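Local coordinates for protein chloromuconate cycloisomerase (Rhodococcus opacus, PDB 4M0X) that belongs to the enolase superfamily, joining an N-terminal domain of the mandelate racemase and muconate lactonizing enzyme type to a TIM-like barrel that carries a manganese ion, at residues K165-G169 with R179-L184; V193-G199 with V218-P224; G199-E203 with P224-N229; E203-H207 with R235-K239; V265-K271 with L293-A299. All coordinates share one frame; numbering follows the deposited sequence.

How the contacts relate
All five contacts lie in the barrel domain. Contacts 1 and 2, with centres 10 Å apart, share a sheet in which strands 163-167 and 192-196 are neighbours, joined by Phe166 N to Ile194 O and Met168 N to Asp196 O. Contact 2 carries Asp196 and Glu222 of the manganese site, and Lys167 of contact 1 and Lys271 of contact 5 each come within about 4 Å of the ion. Contact 3 continues the chain from contact 2, sharing Gly199 and Pro224, and passes Glu203 on to contact 4, the outer helix pair. Contact 5 belongs to the same sheet; Ile194 CD1 meets Phe296 CZ at 3.5 Å across the barrel.

Contact 1 (K165-G169 with R179-L184); sequences KFKMG and RVLDVL
Phe166 has CG anti to its own carbonyl carbon (chi1 -76°), which turns one face of the ring to Val180, whose CG1 stands anti to the backbone N. That methyl sits over the middle of the ring, 3.8 Å from Val180 CG1 to the Phe166 centroid and 12° off the normal, a CH-pi contact. Val183 comes from another direction: its CG1 reaches Phe166 CZ at 3.5 Å, at the edge and in the ring plane. The other branch of Val180 faces Met168, with Val180 CG2 lying 3.7 Å from Met168 SD.

Strand and helix run nearly antiparallel, their short axes 10.4 Å apart, as expected for the first step of a beta-alpha-beta unit, here strand 163-167, helix 173-183 and strand 192-196. Leu213 of helix 203-215, the next helix, also packs on Val180.

A polar clasp lies beside the apolar patch. Arg179 NH2 donates to Lys167 O over 3.2 Å with an N-H...O angle of 158°; the donor lies in the carbonyl plane of Lys167, and the oxygen lies at the edge of the guanidinium group, near its plane. Water 1 gives a second link, donating to Lys167 O at 2.7 Å and accepting from Arg179 NH1 at 3.0 Å. Two donors therefore grip one carbonyl oxygen, while Asp176 forms a salt bridge with the same NH2 and further fixes the guanidinium group.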
# COMPACT_ATOMS: atom_id res chain seq x y z
N LYS A 165 31.43 7.37 18.84
CA LYS A 165 30.50 8.22 18.11
C LYS A 165 31.25 9.41 17.61
O LYS A 165 32.05 9.99 18.36
CB LYS A 165 29.37 8.69 19.03
CG LYS A 165 28.16 9.26 18.32
CD LYS A 165 27.06 9.48 19.34
CE LYS A 165 25.98 10.38 18.81
NZ LYS A 165 25.22 11.02 19.91
N PHE A 166 31.00 9.77 16.36
CA PHE A 166 31.53 10.98 15.76
C PHE A 166 30.44 12.00 15.63
O PHE A 166 29.41 11.74 14.97
CB PHE A 166 32.11 10.71 14.38
CG PHE A 166 33.42 10.02 14.41
CD1 PHE A 166 34.58 10.76 14.45
CD2 PHE A 166 33.49 8.65 14.40
CE1 PHE A 166 35.81 10.12 14.49
CE2 PHE A 166 34.71 8.01 14.41
CZ PHE A 166 35.87 8.74 14.46
N LYS A 167 30.63 13.15 16.26
CA LYS A 167 29.61 14.18 16.19
C LYS A 167 29.87 14.85 14.85
O LYS A 167 31.03 15.06 14.50
CB LYS A 167 29.70 15.13 17.39
CG LYS A 167 28.34 15.48 18.00
CD LYS A 167 28.01 14.69 19.27
CE LYS A 167 26.55 14.17 19.32
NZ LYS A 167 25.51 14.90 18.51
N MET A 168 28.81 15.12 14.09
CA MET A 168 28.92 15.66 12.70
C MET A 168 27.96 16.80 12.41
O MET A 168 27.12 17.15 13.24
CB MET A 168 28.76 14.54 11.65
CG MET A 168 29.91 13.54 11.67
SD MET A 168 30.07 12.31 10.36
CE MET A 168 30.22 13.35 8.92
N GLY A 169 28.09 17.40 11.24
CA GLY A 169 27.15 18.41 10.77
C GLY A 169 27.57 19.86 10.91
O GLY A 169 26.79 20.77 10.60
N ARG A 179 37.28 14.13 7.13
CA ARG A 179 37.72 14.25 8.51
C ARG A 179 37.45 12.98 9.29
O ARG A 179 38.33 12.47 10.00
CB ARG A 179 37.04 15.45 9.20
CG ARG A 179 37.34 15.59 10.68
CD ARG A 179 36.58 16.76 11.28
NE ARG A 179 35.13 16.54 11.34
CZ ARG A 179 34.48 15.97 12.35
NH1 ARG A 179 35.12 15.53 13.44
NH2 ARG A 179 33.16 15.84 12.29
N VAL A 180 36.25 12.44 9.17
CA VAL A 180 35.89 11.27 9.96
C VAL A 180 36.63 10.04 9.46
O VAL A 180 37.08 9.22 10.27
CB VAL A 180 34.37 11.07 10.04
CG1 VAL A 180 34.01 9.75 10.69
CG2 VAL A 180 33.77 12.20 10.83
N LEU A 181 36.77 9.93 8.14
CA LEU A 181 37.48 8.80 7.55
C LEU A 181 38.92 8.82 8.06
O LEU A 181 39.53 7.76 8.22
CB LEU A 181 37.46 8.85 6.01
CG LEU A 181 36.18 8.52 5.23
CD1 LEU A 181 36.30 9.04 3.81
CD2 LEU A 181 35.84 7.04 5.20
N ASP A 182 39.44 10.02 8.32
CA ASP A 182 40.79 10.17 8.83
C ASP A 182 40.94 9.45 10.14
O ASP A 182 41.81 8.62 10.29
CB ASP A 182 41.16 11.63 9.02
CG ASP A 182 41.88 12.20 7.84
OD1 ASP A 182 41.64 11.74 6.70
OD2 ASP A 182 42.69 13.13 8.06
N VAL A 183 40.06 9.78 11.09
CA VAL A 183 40.14 9.23 12.44
C VAL A 183 39.87 7.74 12.47
O VAL A 183 40.44 7.02 13.28
CB VAL A 183 39.16 9.93 13.37
CG1 VAL A 183 39.27 9.33 14.76
CG2 VAL A 183 39.43 11.42 13.40
N LEU A 184 39.00 7.27 11.58
CA LEU A 184 38.68 5.87 11.46
C LEU A 184 39.86 5.03 11.01
O LEU A 184 39.83 3.79 11.08
CB LEU A 184 37.54 5.70 10.45
CG LEU A 184 36.13 6.06 10.89
CD1 LEU A 184 35.34 6.58 9.71
CD2 LEU A 184 35.50 4.81 11.48
O HOH W 1 33.36 14.03 15.39

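Contact 2 (V193-G199 with V218-P224); sequences VIVDPNG and VTVAEQP. With MN (manganese (II) ion), chain C.
Asp196 and Glu222 approach each other obliquely from adjacent parallel strands, their carboxylate planes 36° apart, and both turn an oxygen to the manganese ion. Asp196 OD2 binds it at 2.1 Å; Glu222, extended beyond CG, binds it through OE2. Water 2 and water 3 are also ligands, and Asp247 completes the set. Asp196 OD1, not a metal ligand, accepts from Asn198 N at 2.9 Å, met from above the carboxylate plane, in an Asx turn, and also from metal-bound water 2.

Further back, Ile194 and Val220 lie side by side and point the same way, Ile194 CG1 to Val220 CB 3.8 Å. On the opposite face Val195 crosses Val218 at about a right angle, Val195 CG1 to Val218 CG2 3.5 Å. Parallel backbone bonds set this register: Val195 N to Val220 O at 3.0 Å and Glu222 N to Val195 O at 2.8 Å. Past the strands, Gly199 N reaches Gln223 O at 2.8 Å.

The paired strands belong to the barrel sheet and present their metal ligands from the C-terminal ends. Asp196 OD2 stands 3.1 Å from Glu222 OE1, an approach that the shared cation, with Lys165 bridging to Glu222, would be expected to offset.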
# COMPACT_ATOMS: atom_id res chain seq x y z
N VAL A 193 31.08 2.16 15.53
CA VAL A 193 31.13 3.60 15.29
C VAL A 193 29.78 4.10 14.83
O VAL A 193 29.28 3.67 13.79
CB VAL A 193 32.15 3.97 14.22
CG1 VAL A 193 32.26 5.49 14.13
CG2 VAL A 193 33.50 3.34 14.53
N ILE A 194 29.18 4.98 15.62
CA ILE A 194 28.02 5.73 15.20
C ILE A 194 28.50 7.03 14.58
O ILE A 194 29.47 7.60 15.05
CB ILE A 194 27.16 6.13 16.40
CG1 ILE A 194 26.58 4.89 17.06
CG2 ILE A 194 26.07 7.13 16.00
CD1 ILE A 194 26.26 5.12 18.52
N VAL A 195 27.81 7.52 13.54
CA VAL A 195 27.96 8.94 13.12
C VAL A 195 26.64 9.72 13.26
O VAL A 195 25.56 9.23 12.86
CB VAL A 195 28.51 9.08 11.68
CG1 VAL A 195 29.87 8.41 11.57
CG2 VAL A 195 27.56 8.50 10.66
N ASP A 196 26.73 10.91 13.85
CA ASP A 196 25.55 11.74 14.14
C ASP A 196 25.58 13.16 13.56
O ASP A 196 26.09 14.08 14.19
CB ASP A 196 25.34 11.83 15.65
CG ASP A 196 23.98 12.38 15.99
OD1 ASP A 196 23.26 12.72 15.04
OD2 ASP A 196 23.63 12.47 17.19
N PRO A 197 25.06 13.33 12.33
CA PRO A 197 24.94 14.62 11.69
C PRO A 197 23.83 15.50 12.27
O PRO A 197 23.62 16.60 11.81
CB PRO A 197 24.56 14.26 10.25
CG PRO A 197 24.92 12.83 10.09
CD PRO A 197 24.71 12.23 11.42
N ASN A 198 23.10 15.02 13.26
CA ASN A 198 22.09 15.84 13.89
C ASN A 198 21.03 16.28 12.91
O ASN A 198 20.51 17.39 12.99
CB ASN A 198 22.75 17.05 14.57
CG ASN A 198 23.52 16.65 15.83
OD1 ASN A 198 22.91 16.28 16.83
ND2 ASN A 198 24.86 16.72 15.78
N GLY A 199 20.72 15.39 11.97
CA GLY A 199 19.67 15.61 10.99
C GLY A 199 19.94 16.74 10.01
O GLY A 199 19.02 17.24 9.38
N VAL A 218 32.13 2.63 9.84
CA VAL A 218 31.00 3.24 10.54
C VAL A 218 29.90 2.22 10.58
O VAL A 218 29.61 1.56 9.59
CB VAL A 218 30.49 4.53 9.87
CG1 VAL A 218 29.12 4.90 10.42
CG2 VAL A 218 31.49 5.64 10.14
N THR A 219 29.29 2.12 11.75
CA THR A 219 28.49 0.98 12.10
C THR A 219 27.00 1.27 12.27
O THR A 219 26.14 0.36 12.13
CB THR A 219 29.13 0.31 13.30
OG1 THR A 219 29.44 -1.00 12.88
CG2 THR A 219 28.23 0.21 14.52
N VAL A 220 26.71 2.54 12.54
CA VAL A 220 25.35 2.99 12.74
C VAL A 220 25.28 4.43 12.26
O VAL A 220 26.26 5.18 12.36
CB VAL A 220 24.93 2.92 14.25
CG1 VAL A 220 23.58 3.58 14.48
CG2 VAL A 220 24.89 1.47 14.76
N ALA A 221 24.12 4.81 11.73
CA ALA A 221 23.95 6.19 11.36
C ALA A 221 22.84 6.78 12.20
O ALA A 221 21.69 6.37 12.11
CB ALA A 221 23.66 6.34 9.88
N GLU A 222 23.21 7.74 13.04
CA GLU A 222 22.24 8.39 13.86
C GLU A 222 21.67 9.56 13.08
O GLU A 222 22.38 10.22 12.36
CB GLU A 222 22.87 8.85 15.18
CG GLU A 222 21.82 9.01 16.27
CD GLU A 222 22.31 9.71 17.52
OE1 GLU A 222 23.48 9.48 17.89
OE2 GLU A 222 21.49 10.46 18.12
N GLN A 223 20.36 9.77 13.22
CA GLN A 223 19.64 10.88 12.61
C GLN A 223 20.39 11.55 11.49
O GLN A 223 20.91 12.65 11.67
CB GLN A 223 19.30 11.93 13.65
CG GLN A 223 18.21 12.88 13.17
CD GLN A 223 16.89 12.18 13.06
OE1 GLN A 223 16.46 11.49 13.99
NE2 GLN A 223 16.26 12.31 11.90
N PRO A 224 20.49 10.90 10.32
CA PRO A 224 21.32 11.60 9.31
C PRO A 224 20.58 12.77 8.63
O PRO A 224 21.17 13.82 8.37
CB PRO A 224 21.66 10.50 8.32
CG PRO A 224 20.60 9.48 8.50
CD PRO A 224 20.10 9.55 9.91
MN MN C . 21.91 12.55 18.41
O HOH W 2 20.94 12.97 16.45
O HOH W 3 21.46 15.00 18.31

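Contact 3 (G199-E203 with P224-N229); sequences GRWSE and PIARWN
Neither segment is regular helix or strand, and the backbones come closest where Gly199, at a positive phi of 67°, lies 4.0 Å from Ile225, CA to CA. Next along, Trp201 N donates to Pro224 O at 3.1 Å. Water 4 spans the following pair, donating to Trp201 O at 2.6 Å and accepting from Ala226 N at 3.0 Å, and so ties the two loops together a second time.

Among the side chains, Ile225 buries most. Its CG2 branch, set beside the residue's own backbone N, meets Trp201 O at 3.4 Å and Glu203 N at 3.8 Å. The indole of Trp201 leads away from the contact after its CB passes Pro224 O, and packs instead on Met168 and on Leu210 and Leu213 of helix 203-215. Glu203 and Asn229 cross at about a right angle, carboxylate and amide planes 86° apart; the bond from Asn229 ND2 to Glu203 OE1 is weak at 3.5 Å. The stronger partners of these groups lie beyond the loops: Arg235 for Glu203, and Gly232 N for Asn229 OD1.

Ser202 and Asn229 both stand at N-cap positions, the latter also closing a type I turn from Ala226. Two neighbouring strand-to-helix loops thus meet, each leading from a metal-bearing strand into a barrel helix, as in the TIM barrels of the enolase superfamily.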
# COMPACT_ATOMS: atom_id res chain seq x y z
N GLY A 199 20.72 15.39 11.97
CA GLY A 199 19.67 15.61 10.99
C GLY A 199 19.94 16.74 10.01
O GLY A 199 19.02 17.24 9.38
N ARG A 200 21.21 17.12 9.86
CA ARG A 200 21.59 18.30 9.07
C ARG A 200 21.99 17.93 7.64
O ARG A 200 22.26 18.81 6.83
CB ARG A 200 22.75 19.06 9.74
CG ARG A 200 22.45 19.60 11.12
CD ARG A 200 22.28 21.11 11.13
NE ARG A 200 20.90 21.54 11.40
CZ ARG A 200 20.54 22.41 12.35
NH1 ARG A 200 21.47 22.98 13.11
NH2 ARG A 200 19.27 22.73 12.52
N TRP A 201 22.02 16.64 7.33
CA TRP A 201 22.41 16.21 6.00
C TRP A 201 21.22 16.11 5.07
O TRP A 201 20.12 15.78 5.50
CB TRP A 201 23.09 14.87 6.10
CG TRP A 201 24.54 15.00 6.38
CD1 TRP A 201 25.21 16.12 6.77
CD2 TRP A 201 25.51 13.95 6.31
NE1 TRP A 201 26.54 15.84 6.94
CE2 TRP A 201 26.75 14.51 6.66
CE3 TRP A 201 25.45 12.59 5.98
CZ2 TRP A 201 27.93 13.77 6.67
CZ3 TRP A 201 26.63 11.85 5.99
CH2 TRP A 201 27.85 12.44 6.33
N SER A 202 21.42 16.39 3.80
CA SER A 202 20.32 16.20 2.86
C SER A 202 20.23 14.74 2.49
O SER A 202 21.22 13.96 2.58
CB SER A 202 20.52 17.03 1.60
OG SER A 202 21.55 16.51 0.76
N GLU A 203 19.05 14.36 2.03
CA GLU A 203 18.89 13.03 1.47
C GLU A 203 20.01 12.67 0.46
O GLU A 203 20.56 11.58 0.55
CB GLU A 203 17.55 12.92 0.82
CG GLU A 203 16.84 11.68 1.26
CD GLU A 203 15.44 11.61 0.70
OE1 GLU A 203 14.72 12.67 0.73
OE2 GLU A 203 15.07 10.49 0.26
N PRO A 224 20.49 10.90 10.32
CA PRO A 224 21.32 11.60 9.31
C PRO A 224 20.58 12.77 8.63
O PRO A 224 21.17 13.82 8.37
CB PRO A 224 21.66 10.50 8.32
CG PRO A 224 20.60 9.48 8.50
CD PRO A 224 20.10 9.55 9.91
N ILE A 225 19.30 12.59 8.34
CA ILE A 225 18.52 13.61 7.67
C ILE A 225 17.52 14.21 8.65
O ILE A 225 17.41 13.73 9.79
CB ILE A 225 17.83 13.06 6.40
CG1 ILE A 225 16.90 11.89 6.70
CG2 ILE A 225 18.88 12.60 5.41
CD1 ILE A 225 15.93 11.57 5.57
N ALA A 226 16.82 15.26 8.22
CA ALA A 226 15.83 16.00 9.05
C ALA A 226 14.86 15.09 9.85
O ALA A 226 14.59 14.00 9.44
CB ALA A 226 15.06 17.00 8.18
N ARG A 227 14.35 15.56 10.99
CA ARG A 227 13.54 14.74 11.88
C ARG A 227 12.18 14.34 11.34
O ARG A 227 11.61 13.30 11.71
CB ARG A 227 13.36 15.41 13.24
CG ARG A 227 12.45 16.61 13.25
CD ARG A 227 12.65 17.41 14.52
NE ARG A 227 13.92 18.11 14.48
CZ ARG A 227 14.54 18.59 15.55
NH1 ARG A 227 14.01 18.45 16.76
NH2 ARG A 227 15.69 19.21 15.42
N TRP A 228 11.67 15.14 10.43
CA TRP A 228 10.33 14.93 9.92
C TRP A 228 10.35 14.06 8.65
O TRP A 228 9.28 13.68 8.14
CB TRP A 228 9.68 16.30 9.62
CG TRP A 228 10.61 17.18 8.84
CD1 TRP A 228 11.39 18.18 9.32
CD2 TRP A 228 10.89 17.07 7.44
NE1 TRP A 228 12.13 18.72 8.30
CE2 TRP A 228 11.84 18.06 7.13
CE3 TRP A 228 10.41 16.24 6.40
CZ2 TRP A 228 12.33 18.25 5.84
CZ3 TRP A 228 10.89 16.42 5.13
CH2 TRP A 228 11.85 17.41 4.85
N ASN A 229 11.56 13.75 8.13
CA ASN A 229 11.66 13.03 6.87
C ASN A 229 11.65 11.51 7.05
O ASN A 229 12.67 10.81 6.84
CB ASN A 229 12.82 13.54 6.02
CG ASN A 229 12.72 13.12 4.57
OD1 ASN A 229 12.15 12.10 4.26
ND2 ASN A 229 13.31 13.89 3.68
O HOH W 4 17.60 16.45 5.62

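Contact 4 (E203-H207 with R235-K239); sequences ELEAH and RLRDK
Leu236 sets one methyl squarely on the His207 ring: Leu236 CD2 lies 3.6 Å from the His207 centroid and 7° off the normal, a CH-pi contact over the centre of the face. A chi1 of -78° lays the imidazole across the gap between the helices. Beside it, Ala206 CB meets Leu236 CD1 at 4.0 Å, and Pro224 extends this apolar patch toward the barrel wall. The two short helical segments run almost parallel, 16° apart, with axes 11.1 Å from each other; this separation is bridged mainly by side chains, the nearest CA pair being His207 and Leu236 at 7.1 Å.

Packing thins at the exposed Lys239, which brings only CG to the imidazole edge, 4.1 Å from His207 CE1; its chain, bent at the second and fourth torsions, carries NZ to Arg237 O of a neighbouring subunit. The Glu203 end is instead covered by that subunit, whose Gly292 and Gly263 pack on Glu203 and Arg235. These two side chains cross at about a right angle, their charged groups nearly coplanar, and form a salt bridge from Arg235 NH1 to Glu203 OE2, although the modelled separation is too short to be reliable.

Glu203 OE2 also bridges to Arg237 of the neighbouring subunit, placing one carboxylate between two guanidinium groups. That arrangement would favour its ionised form and would probably ease the approach of the two arginines at the subunit boundary.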
# COMPACT_ATOMS: atom_id res chain seq x y z
N GLU A 203 19.05 14.36 2.03
CA GLU A 203 18.89 13.03 1.47
C GLU A 203 20.01 12.67 0.46
O GLU A 203 20.56 11.58 0.55
CB GLU A 203 17.55 12.92 0.82
CG GLU A 203 16.84 11.68 1.26
CD GLU A 203 15.44 11.61 0.70
OE1 GLU A 203 14.72 12.67 0.73
OE2 GLU A 203 15.07 10.49 0.26
N LEU A 204 20.34 13.58 -0.46
CA LEU A 204 21.50 13.37 -1.38
C LEU A 204 22.85 13.11 -0.67
O LEU A 204 23.58 12.18 -1.04
CB LEU A 204 21.66 14.54 -2.36
CG LEU A 204 21.09 14.45 -3.77
CD1 LEU A 204 19.78 13.69 -3.79
CD2 LEU A 204 20.85 15.83 -4.34
N GLU A 205 23.15 13.92 0.34
CA GLU A 205 24.41 13.85 1.05
C GLU A 205 24.44 12.54 1.83
O GLU A 205 25.47 11.85 1.92
CB GLU A 205 24.53 15.04 2.03
CG GLU A 205 24.88 16.38 1.40
CD GLU A 205 24.80 17.51 2.41
OE1 GLU A 205 23.82 17.53 3.20
OE2 GLU A 205 25.69 18.40 2.42
N ALA A 206 23.29 12.19 2.39
CA ALA A 206 23.24 11.00 3.22
C ALA A 206 23.60 9.79 2.38
O ALA A 206 24.41 8.98 2.79
CB ALA A 206 21.86 10.86 3.83
N HIS A 207 23.04 9.70 1.17
CA HIS A 207 23.21 8.53 0.32
C HIS A 207 24.59 8.51 -0.30
O HIS A 207 25.08 7.46 -0.68
CB HIS A 207 22.16 8.52 -0.80
CG HIS A 207 20.78 8.08 -0.39
ND1 HIS A 207 20.35 6.78 -0.50
CD2 HIS A 207 19.72 8.79 0.07
CE1 HIS A 207 19.10 6.70 -0.10
NE2 HIS A 207 18.69 7.90 0.25
N ARG A 235 13.88 5.15 3.03
CA ARG A 235 14.64 4.83 1.83
C ARG A 235 16.08 4.52 2.22
O ARG A 235 16.70 3.65 1.59
CB ARG A 235 14.69 5.97 0.81
CG ARG A 235 13.51 6.09 -0.12
CD ARG A 235 13.50 7.47 -0.78
NE ARG A 235 12.15 8.07 -0.81
CZ ARG A 235 11.82 9.29 -0.34
NH1 ARG A 235 12.75 10.09 0.21
NH2 ARG A 235 10.55 9.73 -0.43
N LEU A 236 16.61 5.24 3.22
CA LEU A 236 17.99 5.07 3.66
C LEU A 236 18.15 3.71 4.33
O LEU A 236 19.14 2.98 4.06
CB LEU A 236 18.40 6.14 4.66
CG LEU A 236 19.14 7.38 4.20
CD1 LEU A 236 19.57 8.07 5.46
CD2 LEU A 236 20.38 7.12 3.37
N ARG A 237 17.17 3.38 5.18
CA ARG A 237 17.21 2.13 5.91
C ARG A 237 17.28 0.99 4.91
O ARG A 237 17.98 0.01 5.16
CB ARG A 237 16.01 1.99 6.84
CG ARG A 237 16.05 0.72 7.65
CD ARG A 237 14.70 0.34 8.22
NE ARG A 237 14.92 -0.83 9.08
CZ ARG A 237 14.08 -1.33 10.00
NH1 ARG A 237 12.87 -0.79 10.23
NH2 ARG A 237 14.47 -2.39 10.70
N ASP A 238 16.62 1.13 3.76
CA ASP A 238 16.70 0.13 2.68
C ASP A 238 18.04 0.14 1.92
O ASP A 238 18.60 -0.90 1.66
CB ASP A 238 15.54 0.24 1.68
CG ASP A 238 14.16 0.02 2.32
OD1 ASP A 238 14.06 -0.77 3.29
OD2 ASP A 238 13.17 0.63 1.84
N LYS A 239 18.54 1.29 1.51
CA LYS A 239 19.71 1.24 0.68
C LYS A 239 20.93 0.78 1.47
O LYS A 239 21.73 0.00 0.98
CB LYS A 239 19.96 2.59 0.03
CG LYS A 239 19.14 2.78 -1.24
CD LYS A 239 19.96 2.58 -2.51
CE LYS A 239 19.14 2.87 -3.76
NZ LYS A 239 18.31 4.13 -3.73

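Contact 5 (V265-K271 with L293-A299); sequences VSAFAIK and LACFGAA
Two neighbouring parallel strands of the TIM-like barrel, 267-270 and 294-297, meet here; the chain between them is largely helical, including helix 278-291, as in a beta-alpha-beta crossover. Bonds alternate along the pair as parallel pairing demands. Phe268 N donates to Ala294 O at 2.9 Å, Ile270 N to Phe296 O at 2.8 Å, and Ala298 N to Ile270 O at 2.8 Å. Ala294 N to Ser266 O opens the series; the intervening bond from Phe296 N to Phe268 O is weak, with an N-H...O angle of 128°.

The side chains divide between two faces. On one, the first torsion of Ile270 (chi1 -53°) swings CG1 to the side of its backbone N and carries Ile270 CG1 to 3.8 Å from Cys295 SG. Phe268 on the same face crosses Leu293 obliquely, its CZ 3.7 Å from Leu293 CD1. The other face carries Ala267, Ala269, Ala294 and Phe296; Ala267 and Ala294 touch through their methyls, while Ala269 CB lies near the plane of the Phe296 ring at its edge. Ala269 CB also meets CB of Ala298, just past the end of strand 294-297, at 3.7 Å. Lys271, bent at its third and fourth torsions, brings NZ to Ala299 O at 3.1 Å, and the same nitrogen forms a salt bridge with Asp247, a manganese ligand.

Strand 244-246 bonds to the far edge of 267-270, and Cys295 bonds to Val322 beside strand 323-324. Helices 278-291 and 253-262 cover the Phe268 face, whereas Phe296 on the inner face touches Met245 and Glu325.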
# COMPACT_ATOMS: atom_id res chain seq x y z
N VAL A 265 13.23 3.17 10.59
CA VAL A 265 14.52 3.14 11.25
C VAL A 265 14.85 1.78 11.87
O VAL A 265 13.98 0.95 12.06
CB VAL A 265 14.68 4.25 12.33
CG1 VAL A 265 14.91 5.64 11.73
CG2 VAL A 265 13.52 4.25 13.31
N SER A 266 16.12 1.60 12.25
CA SER A 266 16.56 0.36 12.87
C SER A 266 16.54 0.42 14.39
O SER A 266 16.42 -0.63 15.05
CB SER A 266 17.99 0.01 12.41
OG SER A 266 18.07 -0.11 11.01
N ALA A 267 16.72 1.63 14.94
CA ALA A 267 16.81 1.80 16.38
C ALA A 267 16.26 3.12 16.95
O ALA A 267 15.97 4.07 16.23
CB ALA A 267 18.22 1.60 16.84
N PHE A 268 16.10 3.14 18.27
CA PHE A 268 15.79 4.36 18.99
C PHE A 268 16.98 4.78 19.83
O PHE A 268 17.66 3.94 20.42
CB PHE A 268 14.55 4.19 19.88
CG PHE A 268 13.28 3.96 19.11
CD1 PHE A 268 13.21 4.28 17.76
CD2 PHE A 268 12.16 3.45 19.73
CE1 PHE A 268 12.05 4.08 17.04
CE2 PHE A 268 10.98 3.28 19.04
CZ PHE A 268 10.92 3.58 17.69
N ALA A 269 17.26 6.08 19.86
CA ALA A 269 18.12 6.63 20.88
C ALA A 269 17.19 7.02 22.03
O ALA A 269 16.33 7.87 21.86
CB ALA A 269 18.86 7.83 20.35
N ILE A 270 17.33 6.36 23.17
CA ILE A 270 16.48 6.66 24.31
C ILE A 270 17.13 7.69 25.24
O ILE A 270 18.33 7.59 25.53
CB ILE A 270 16.13 5.37 25.07
CG1 ILE A 270 15.57 4.31 24.11
CG2 ILE A 270 15.19 5.67 26.23
CD1 ILE A 270 14.17 4.60 23.59
N LYS A 271 16.35 8.68 25.68
CA LYS A 271 16.87 9.82 26.47
C LYS A 271 15.70 10.38 27.22
O LYS A 271 14.67 10.59 26.60
CB LYS A 271 17.35 10.94 25.56
CG LYS A 271 18.68 10.77 24.85
CD LYS A 271 19.20 12.14 24.41
CE LYS A 271 18.87 12.46 22.96
NZ LYS A 271 20.08 12.36 22.08
N LEU A 293 12.86 -3.15 17.25
CA LEU A 293 13.95 -2.18 17.08
C LEU A 293 14.84 -2.13 18.30
O LEU A 293 14.38 -2.21 19.45
CB LEU A 293 13.39 -0.78 16.83
CG LEU A 293 12.28 -0.76 15.80
CD1 LEU A 293 11.57 0.58 15.66
CD2 LEU A 293 12.89 -1.24 14.49
N ALA A 294 16.13 -1.97 18.04
CA ALA A 294 17.16 -1.81 19.07
C ALA A 294 17.09 -0.47 19.82
O ALA A 294 16.48 0.50 19.36
CB ALA A 294 18.52 -1.97 18.45
N CYS A 295 17.74 -0.42 20.98
CA CYS A 295 17.83 0.80 21.75
C CYS A 295 19.26 1.18 22.03
O CYS A 295 20.19 0.34 22.04
CB CYS A 295 17.07 0.68 23.07
SG CYS A 295 15.27 0.76 22.93
N PHE A 296 19.41 2.47 22.25
CA PHE A 296 20.66 3.06 22.56
C PHE A 296 20.37 3.88 23.78
O PHE A 296 19.35 4.58 23.83
CB PHE A 296 21.03 3.98 21.42
CG PHE A 296 22.40 4.60 21.55
CD1 PHE A 296 23.52 3.81 21.84
CD2 PHE A 296 22.58 5.95 21.31
CE1 PHE A 296 24.79 4.38 21.90
CE2 PHE A 296 23.84 6.53 21.36
CZ PHE A 296 24.95 5.74 21.66
N GLY A 297 21.26 3.77 24.77
CA GLY A 297 21.17 4.59 25.97
C GLY A 297 21.83 5.92 25.68
O GLY A 297 23.05 6.09 25.90
N ALA A 298 21.02 6.86 25.21
CA ALA A 298 21.53 8.09 24.62
C ALA A 298 21.76 9.19 25.62
O ALA A 298 21.23 9.17 26.73
CB ALA A 298 20.61 8.57 23.50
N ALA A 299 22.56 10.17 25.21
CA ALA A 299 22.96 11.28 26.07
C ALA A 299 22.44 12.59 25.49
O ALA A 299 22.20 12.68 24.28
CB ALA A 299 24.47 11.31 26.17